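Local coordinates for protein putative mannose-6-phosphate isomerase YvyI (Bacillus subtilis, PDB 1QWR) that is a zinc-dependent enzyme of the type 1 phosphomannose isomerase family that probably interconverts mannose 6-phosphate and fructose 6-phosphate, at residues A[51-56]-A[61-66]; A[280-285]-A[295-300]; A[134-137]-A[143-146]. All coordinates share one frame; numbering follows the deposited sequence. Where two conformers were deposited one is given.

Contact 1: residues A[51-56]-A[61-66]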
loop_
_atom_site.group_PDB
_atom_site.type_symbol
_atom_site.label_atom_id
_atom_site.label_comp_id
_atom_site.label_asym_id
_atom_site.label_seq_id
_atom_site.Cartn_x
_atom_site.Cartn_y
_atom_site.Cartn_z
ATOM N N PRO A 51 -12.014 7.363 -3.087
ATOM C CA PRO A 51 -10.949 8.104 -3.780
ATOM C C PRO A 51 -10.426 9.329 -3.030
ATOM O O PRO A 51 -11.174 10.010 -2.299
ATOM C CB PRO A 51 -11.590 8.470 -5.114
ATOM C CG PRO A 51 -13.050 8.731 -4.709
ATOM C CD PRO A 51 -13.337 7.599 -3.714
ATOM N N SER A 52 -9.130 9.592 -3.200
ATOM C CA SER A 52 -8.493 10.745 -2.591
ATOM C C SER A 52 -8.981 11.990 -3.303
ATOM O O SER A 52 -9.299 11.951 -4.477
ATOM C CB SER A 52 -6.972 10.684 -2.769
ATOM O OG SER A 52 -6.430 9.479 -2.262
ATOM N N THR A 53 -9.013 13.111 -2.596
ATOM C CA THR A 53 -9.407 14.364 -3.220
ATOM C C THR A 53 -8.179 15.259 -3.175
ATOM O O THR A 53 -7.409 15.200 -2.222
ATOM C CB THR A 53 -10.562 15.044 -2.449
ATOM O OG1 THR A 53 -10.223 15.130 -1.060
ATOM C CG2 THR A 53 -11.835 14.246 -2.589
ATOM N N VAL A 54 -7.974 16.057 -4.224
ATOM C CA VAL A 54 -6.839 16.971 -4.289
ATOM C C VAL A 54 -6.970 18.024 -3.201
ATOM O O VAL A 54 -8.010 18.688 -3.059
ATOM C CB VAL A 54 -6.765 17.643 -5.653
ATOM C CG1 VAL A 54 -5.610 18.627 -5.687
ATOM C CG2 VAL A 54 -6.613 16.581 -6.727
ATOM N N ALA A 55 -5.900 18.174 -2.437
ATOM C CA ALA A 55 -5.873 19.075 -1.305
ATOM C C ALA A 55 -5.392 20.484 -1.590
ATOM O O ALA A 55 -5.596 21.381 -0.763
ATOM C CB ALA A 55 -5.010 18.452 -0.185
ATOM N N ASN A 56 -4.782 20.700 -2.752
ATOM C CA ASN A 56 -4.220 22.025 -3.063
ATOM C C ASN A 56 -4.216 22.361 -4.537
ATOM O O ASN A 56 -4.443 21.502 -5.387
ATOM C CB ASN A 56 -2.756 22.086 -2.643
ATOM C CG ASN A 56 -1.884 21.155 -3.496
ATOM O OD1 ASN A 56 -2.100 19.943 -3.508
ATOM N ND2 ASN A 56 -0.925 21.719 -4.232
ATOM N N GLY A 61 -10.149 19.826 -4.645
ATOM C CA GLY A 61 -11.521 19.348 -4.619
ATOM C C GLY A 61 -11.799 18.198 -5.572
ATOM O O GLY A 61 -12.678 17.381 -5.307
ATOM N N LYS A 62 -11.058 18.128 -6.676
ATOM C CA LYS A 62 -11.240 17.053 -7.645
ATOM C C LYS A 62 -10.752 15.721 -7.076
ATOM O O LYS A 62 -9.860 15.707 -6.229
ATOM C CB LYS A 62 -10.478 17.383 -8.925
ATOM C CG LYS A 62 -11.036 18.624 -9.643
ATOM C CD LYS A 62 -10.590 18.664 -11.088
ATOM C CE LYS A 62 -11.194 19.863 -11.839
ATOM N NZ LYS A 62 -12.687 19.862 -11.870
ATOM N N THR A 63 -11.323 14.603 -7.521
ATOM C CA THR A 63 -10.868 13.305 -7.014
ATOM C C THR A 63 -9.741 12.836 -7.917
ATOM O O THR A 63 -9.583 13.336 -9.028
ATOM C CB THR A 63 -11.938 12.206 -7.077
ATOM O OG1 THR A 63 -12.246 11.926 -8.453
ATOM C CG2 THR A 63 -13.195 12.618 -6.326
ATOM N N LEU A 64 -8.969 11.855 -7.453
ATOM C CA LEU A 64 -7.875 11.357 -8.269
ATOM C C LEU A 64 -8.446 10.705 -9.510
ATOM O O LEU A 64 -7.791 10.678 -10.536
ATOM C CB LEU A 64 -7.019 10.358 -7.483
ATOM C CG LEU A 64 -5.688 9.959 -8.117
ATOM C CD1 LEU A 64 -4.861 11.211 -8.478
ATOM C CD2 LEU A 64 -4.903 9.088 -7.120
ATOM N N ILE A 65 -9.685 10.200 -9.437
ATOM C CA ILE A 65 -10.286 9.595 -10.626
ATOM C C ILE A 65 -10.509 10.676 -11.700
ATOM O O ILE A 65 -10.218 10.461 -12.880
ATOM C CB ILE A 65 -11.648 8.915 -10.296
ATOM C CG1 ILE A 65 -11.412 7.778 -9.282
ATOM C CG2 ILE A 65 -12.307 8.405 -11.589
ATOM C CD1 ILE A 65 -12.670 7.174 -8.674
ATOM N N GLU A 66 -11.051 11.822 -11.296
ATOM C CA GLU A 66 -11.290 12.909 -12.246
ATOM C C GLU A 66 -9.956 13.382 -12.856
ATOM O O GLU A 66 -9.889 13.739 -14.031
ATOM C CB GLU A 66 -12.029 14.072 -11.563
ATOM C CG GLU A 66 -12.280 15.266 -12.483
ATOM C CD GLU A 66 -13.328 16.230 -11.950
ATOM O OE1 GLU A 66 -13.523 17.298 -12.572
ATOM O OE2 GLU A 66 -13.964 15.917 -10.922
#

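Contact 2: residues A[280-285]-A[295-300]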
loop_
_atom_site.group_PDB
_atom_site.type_symbol
_atom_site.label_atom_id
_atom_site.label_comp_id
_atom_site.label_asym_id
_atom_site.label_seq_id
_atom_site.Cartn_x
_atom_site.Cartn_y
_atom_site.Cartn_z
ATOM N N GLY A 280 10.221 18.485 6.173
ATOM C CA GLY A 280 11.194 19.097 5.298
ATOM C C GLY A 280 10.560 20.129 4.395
ATOM O O GLY A 280 9.339 20.345 4.418
ATOM N N LEU A 281 11.394 20.745 3.577
ATOM C CA LEU A 281 10.942 21.784 2.679
ATOM C C LEU A 281 11.271 21.400 1.232
ATOM O O LEU A 281 12.428 21.151 0.876
ATOM C CB LEU A 281 11.615 23.114 3.073
ATOM C CG LEU A 281 11.014 24.390 2.459
ATOM C CD1 LEU A 281 9.576 24.534 2.909
ATOM C CD2 LEU A 281 11.820 25.624 2.867
ATOM N N LEU A 282 10.233 21.331 0.399
ATOM C CA LEU A 282 10.432 21.007 -1.008
ATOM C C LEU A 282 10.492 22.339 -1.761
ATOM O O LEU A 282 9.587 23.180 -1.648
ATOM C CB LEU A 282 9.267 20.146 -1.524
ATOM C CG LEU A 282 9.427 19.567 -2.934
ATOM C CD1 LEU A 282 8.490 18.377 -3.092
ATOM C CD2 LEU A 282 9.107 20.625 -3.962
ATOM N N LYS A 283 11.564 22.537 -2.520
ATOM C CA LYS A 283 11.721 23.775 -3.273
ATOM C C LYS A 283 11.926 23.480 -4.747
ATOM O O LYS A 283 12.637 22.547 -5.110
ATOM C CB LYS A 283 12.911 24.568 -2.732
ATOM C CG LYS A 283 12.819 24.786 -1.234
ATOM C CD LYS A 283 13.504 26.067 -0.799
ATOM C CE LYS A 283 15.007 25.963 -0.887
ATOM N NZ LYS A 283 15.631 27.204 -0.339
ATOM N N TYR A 284 11.278 24.264 -5.596
ATOM C CA TYR A 284 11.423 24.101 -7.043
ATOM C C TYR A 284 11.114 25.448 -7.681
ATOM O O TYR A 284 10.151 26.133 -7.299
ATOM C CB TYR A 284 10.481 23.017 -7.571
ATOM C CG TYR A 284 9.025 23.339 -7.448
ATOM C CD1 TYR A 284 8.299 23.814 -8.543
ATOM C CD2 TYR A 284 8.363 23.163 -6.242
ATOM C CE1 TYR A 284 6.932 24.099 -8.429
ATOM C CE2 TYR A 284 7.011 23.449 -6.111
ATOM C CZ TYR A 284 6.298 23.919 -7.209
ATOM O OH TYR A 284 4.964 24.240 -7.056
ATOM N N GLU A 285 11.943 25.820 -8.653
ATOM C CA GLU A 285 11.814 27.107 -9.315
ATOM C C GLU A 285 11.741 28.143 -8.189
ATOM O O GLU A 285 12.549 28.082 -7.263
ATOM C CB GLU A 285 10.574 27.120 -10.220
ATOM C CG GLU A 285 10.618 25.978 -11.238
ATOM C CD GLU A 285 9.750 26.212 -12.456
ATOM O OE1 GLU A 285 8.560 26.569 -12.291
ATOM O OE2 GLU A 285 10.264 26.025 -13.580
ATOM N N ASP A 295 1.870 13.563 5.077
ATOM C CA ASP A 295 1.519 14.113 3.752
ATOM C C ASP A 295 1.665 13.017 2.692
ATOM O O ASP A 295 2.572 12.177 2.766
ATOM C CB ASP A 295 2.465 15.244 3.322
ATOM C CG ASP A 295 2.201 16.560 4.036
ATOM O OD1 ASP A 295 1.060 16.805 4.477
ATOM O OD2 ASP A 295 3.156 17.353 4.119
ATOM N N HIS A 296 0.771 13.042 1.706
ATOM C CA HIS A 296 0.798 12.115 0.581
ATOM C C HIS A 296 0.602 13.004 -0.641
ATOM O O HIS A 296 -0.286 13.882 -0.650
ATOM C CB HIS A 296 -0.329 11.099 0.697
ATOM C CG HIS A 296 -0.227 10.260 1.928
ATOM N ND1 HIS A 296 0.714 9.256 2.072
ATOM C CD2 HIS A 296 -0.901 10.320 3.099
ATOM C CE1 HIS A 296 0.611 8.734 3.285
ATOM N NE2 HIS A 296 -0.361 9.363 3.930
ATOM N N PHE A 297 1.418 12.790 -1.664
ATOM C CA PHE A 297 1.313 13.624 -2.853
ATOM C C PHE A 297 1.879 12.962 -4.080
ATOM O O PHE A 297 2.631 11.970 -4.002
ATOM C CB PHE A 297 2.022 14.970 -2.623
ATOM C CG PHE A 297 3.491 14.848 -2.284
ATOM C CD1 PHE A 297 4.478 14.957 -3.277
ATOM C CD2 PHE A 297 3.884 14.652 -0.974
ATOM C CE1 PHE A 297 5.851 14.872 -2.947
ATOM C CE2 PHE A 297 5.248 14.562 -0.625
ATOM C CZ PHE A 297 6.242 14.675 -1.612
ATOM N N ILE A 298 1.497 13.518 -5.220
ATOM C CA ILE A 298 1.968 13.039 -6.500
ATOM C C ILE A 298 2.798 14.130 -7.146
ATOM O O ILE A 298 2.411 15.306 -7.130
ATOM C CB ILE A 298 0.767 12.686 -7.416
ATOM C CG1 ILE A 298 0.136 11.380 -6.936
ATOM C CG2 ILE A 298 1.224 12.587 -8.880
ATOM C CD1 ILE A 298 -1.153 11.036 -7.664
ATOM N N LEU A 299 3.980 13.755 -7.650
ATOM C CA LEU A 299 4.805 14.689 -8.384
ATOM C C LEU A 299 4.471 14.321 -9.840
ATOM O O LEU A 299 4.742 13.190 -10.298
ATOM C CB LEU A 299 6.316 14.471 -8.108
ATOM C CG LEU A 299 6.734 14.723 -6.649
ATOM C CD1 LEU A 299 8.235 14.417 -6.430
ATOM C CD2 LEU A 299 6.428 16.176 -6.293
ATOM N N PRO A 300 3.879 15.266 -10.580
ATOM C CA PRO A 300 3.469 15.113 -11.981
ATOM C C PRO A 300 4.592 14.892 -12.981
ATOM O O PRO A 300 5.770 15.092 -12.668
ATOM C CB PRO A 300 2.689 16.403 -12.249
ATOM C CG PRO A 300 3.401 17.392 -11.425
ATOM C CD PRO A 300 3.636 16.645 -10.116
#

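Contact 3: residues A[134-137]-A[143-146]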
loop_
_atom_site.group_PDB
_atom_site.type_symbol
_atom_site.label_atom_id
_atom_site.label_comp_id
_atom_site.label_asym_id
_atom_site.label_seq_id
_atom_site.Cartn_x
_atom_site.Cartn_y
_atom_site.Cartn_z
ATOM N N TYR A 134 2.746 -15.614 5.480
ATOM C CA TYR A 134 3.125 -15.492 4.074
ATOM C C TYR A 134 3.404 -16.871 3.473
ATOM O O TYR A 134 4.455 -17.468 3.745
ATOM C CB TYR A 134 4.397 -14.638 3.959
ATOM C CG TYR A 134 4.811 -14.274 2.548
ATOM C CD1 TYR A 134 4.521 -13.015 2.017
ATOM C CD2 TYR A 134 5.532 -15.168 1.755
ATOM C CE1 TYR A 134 4.943 -12.659 0.738
ATOM C CE2 TYR A 134 5.964 -14.823 0.474
ATOM C CZ TYR A 134 5.668 -13.566 -0.027
ATOM O OH TYR A 134 6.104 -13.213 -1.274
ATOM N N GLY A 135 2.479 -17.352 2.647
ATOM C CA GLY A 135 2.652 -18.646 2.015
ATOM C C GLY A 135 2.052 -19.774 2.832
ATOM O O GLY A 135 1.533 -19.547 3.931
ATOM N N HIS A 136 2.150 -20.995 2.305
ATOM C CA HIS A 136 1.585 -22.162 2.976
ATOM C C HIS A 136 2.329 -23.432 2.578
ATOM O O HIS A 136 3.191 -23.413 1.705
ATOM C CB HIS A 136 0.117 -22.309 2.604
ATOM C CG HIS A 136 -0.091 -22.620 1.158
ATOM N ND1 HIS A 136 -0.194 -21.642 0.190
ATOM C CD2 HIS A 136 -0.122 -23.805 0.504
ATOM C CE1 HIS A 136 -0.274 -22.213 -0.998
ATOM N NE2 HIS A 136 -0.231 -23.524 -0.835
ATOM N N THR A 137 1.965 -24.547 3.200
ATOM C CA THR A 137 2.649 -25.811 2.930
ATOM C C THR A 137 1.906 -26.806 2.040
ATOM O O THR A 137 2.450 -27.872 1.721
ATOM C CB THR A 137 2.950 -26.550 4.246
ATOM O OG1 THR A 137 1.720 -26.770 4.944
ATOM C CG2 THR A 137 3.891 -25.731 5.116
ATOM N N GLU A 143 -5.373 -30.648 -0.945
ATOM C CA GLU A 143 -4.699 -30.604 0.354
ATOM C C GLU A 143 -4.970 -29.251 1.038
ATOM O O GLU A 143 -5.237 -29.190 2.235
ATOM C CB GLU A 143 -3.199 -30.804 0.135
ATOM C CG GLU A 143 -2.329 -30.960 1.379
ATOM C CD GLU A 143 -0.924 -31.441 1.018
ATOM O OE1 GLU A 143 -0.796 -32.558 0.466
ATOM O OE2 GLU A 143 0.057 -30.719 1.268
ATOM N N LEU A 144 -4.895 -28.170 0.270
ATOM C CA LEU A 144 -5.157 -26.847 0.814
ATOM C C LEU A 144 -6.578 -26.838 1.383
ATOM O O LEU A 144 -6.812 -26.410 2.529
ATOM C CB LEU A 144 -5.017 -25.796 -0.294
ATOM C CG LEU A 144 -5.330 -24.345 0.098
ATOM C CD1 LEU A 144 -4.258 -23.870 1.067
ATOM C CD2 LEU A 144 -5.379 -23.440 -1.155
ATOM N N VAL A 145 -7.528 -27.333 0.593
ATOM C CA VAL A 145 -8.923 -27.387 1.016
ATOM C C VAL A 145 -9.071 -28.196 2.302
ATOM O O VAL A 145 -9.729 -27.755 3.249
ATOM C CB VAL A 145 -9.806 -28.011 -0.077
ATOM C CG1 VAL A 145 -11.164 -28.418 0.494
ATOM C CG2 VAL A 145 -9.996 -27.005 -1.201
ATOM N N THR A 146 -8.451 -29.373 2.329
ATOM C CA THR A 146 -8.502 -30.250 3.496
ATOM C C THR A 146 -7.955 -29.566 4.755
ATOM O O THR A 146 -8.589 -29.585 5.808
ATOM C CB THR A 146 -7.689 -31.538 3.248
ATOM O OG1 THR A 146 -8.213 -32.217 2.101
ATOM C CG2 THR A 146 -7.755 -32.458 4.460
#

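Contact 1: residues A[51-56]-A[61-66]
Val54 and Ile65 each use their first torsion to bring a methyl group to the opposite segment. In Val54, CG1 lies anti to the backbone N (chi1 178°), which leaves CG2 beside that N and sets it 3.4 Å from Lys62 O. Ile65 carries CG1 beside its backbone N and then runs extended, so that CD1 ends 3.9 Å from Pro51 CB, an apolar contact made from the first turn of helix 64-70. Between these two points the backbones pair. Val54 N donates to Lys62 O at 2.8 Å and Gly61 N to Val54 O at 2.9 Å, and the N-H...O angle is 170° in both. Leu64 N reaches Ser52 O at 3.0 Å through a more bent bond, 143°. The bonds from Val54 N and Leu64 N flank Thr53 and Thr63, making these two a non-hydrogen-bonded antiparallel pair, a single bridge with their CA atoms 4.2 Å apart. Ser52 O also meets the CA-H of Thr63, and Lys62 O that of Thr53, so each carbonyl takes an N-H and is also approached by a CA-H. Thr63 does a second job: its OG1 accepts from Glu66 N at 3.1 Å. On the other flank of segment 51-56, Thr53 bonds through its backbone to Thr12 of strand 9-17, and Ser52 OG takes a hydrogen bond from Ser45 N. The geometry is that of a short antiparallel bridge running straight into an N-capped helix, with Thr63 serving as both bridge partner and N-cap of helix 64-70.

Contact 2: residues A[280-285]-A[295-300]
Leu282 meets Phe297 and Leu299 through side chains alone, across the interior of the cupin domain, whose beta-barrel is built from facing antiparallel sheets. The backbones are far apart: the closest CA atoms, those of Leu282 and Leu299, are separated by 11.2 Å, so the strands face one another and are not paired neighbours. Along strand 278-284, Gly280 opens the segment with backbone bonding to Leu291 of the adjacent strand 287-292. Leu281 turns its side chain to the side facing away from segment 295-300, against Thr288, and its backbone bonds to Lys309. Leu282 follows with its CB directed at segment 295-300. Its CG stands opposite the backbone N (chi1 -172°), which points the side chain toward the facing sheet and makes CD1 the contact atom. That methyl lies 4.4 Å from Phe297 CE1, approaching the ring obliquely, and an equal 4.4 Å from Leu299 CD2. Lys283 reverts to the side of Leu281 and packs on Thr307, after which Tyr284 comes back to the side of Leu282 and lies against Phe306 and Cys289. The alternation gives the strand an inner row containing Leu282 and Tyr284. All three touching residues are buried, and Phe306, which touches Leu282 as well as Leu299, extends the apolar filling, as do Cys273 and Val275 of the neighbouring strand 271-276, which touch Phe297. Within segment 295-300 the two partners also touch: Leu299 CG lies in the plane of the Phe297 ring, at its edge, 3.8 Å from Phe297 CE1.

Contact 3: residues A[134-137]-A[143-146]
The backbones carrying His136 and Leu144 do not pair, Thr137 CA and Leu144 CA being nearest at 8.2 Å, so helix side chains reach back to the strand end. Segment 134-137 is the end of strand 131-136, which gives way to loop at Thr137; segment 143-146 lies in the middle of helix 141-149. From the strand end, His136 points its CB at the helix, with its ring held between the backbone N and the carbonyl carbon (chi1 66°). In Leu144, CG is anti to the backbone N (chi1 177°), and this carries CD1 over one face of the imidazole. CD1 stands 4.2 Å above the ring plane, displaced toward the rim, so that its nearest ring atom is His136 CD2. The two side chains cross at about a right angle. Leu156 of helix 153-156 touches both His136 and Leu144, and His225 also packs against the His136 side chain. Glu143 OE2 comes within 3.7 Å of Thr137 O, a meeting of two acceptors that is no bond; OE2 is instead engaged by Arg139 N, which fastens the carboxylate to the loop leading into the helix. His136 is not among the zinc ligands, although its side chain lies about 9 Å from that of His176, which binds the metal together with His101 and Glu119. What results is a helical connection folded back on its sheet: helices 141-149 and 153-156 link the adjacent antiparallel strands 131-136 and 157-161, and strand 131-136 is flanked on its other edge by strand 176-178, which begins with His176.

Contact 2 is the buried one, made wholly of apolar side chains between facing sheets, whereas contacts 1 and 3 are only partly buried and each joins a strand to a helix that follows it in the chain. Contact 1 is mainly backbone hydrogen bonding; contact 3 has none across it and relies on a leucine over an imidazole. Contacts 1 and 2 adjoin, although one belongs to the catalytic domain and the other to the C-terminal cupin domain: Leu64 CD1 packs on Ile298 CD1 at 3.8 Å, and strands 53-54 and 296-299 both pair with strand 9-17. Contact 3 lies on the other side of the chain's centre, its nearest atoms about 22 Å from contact 2, and is the one near the zinc site.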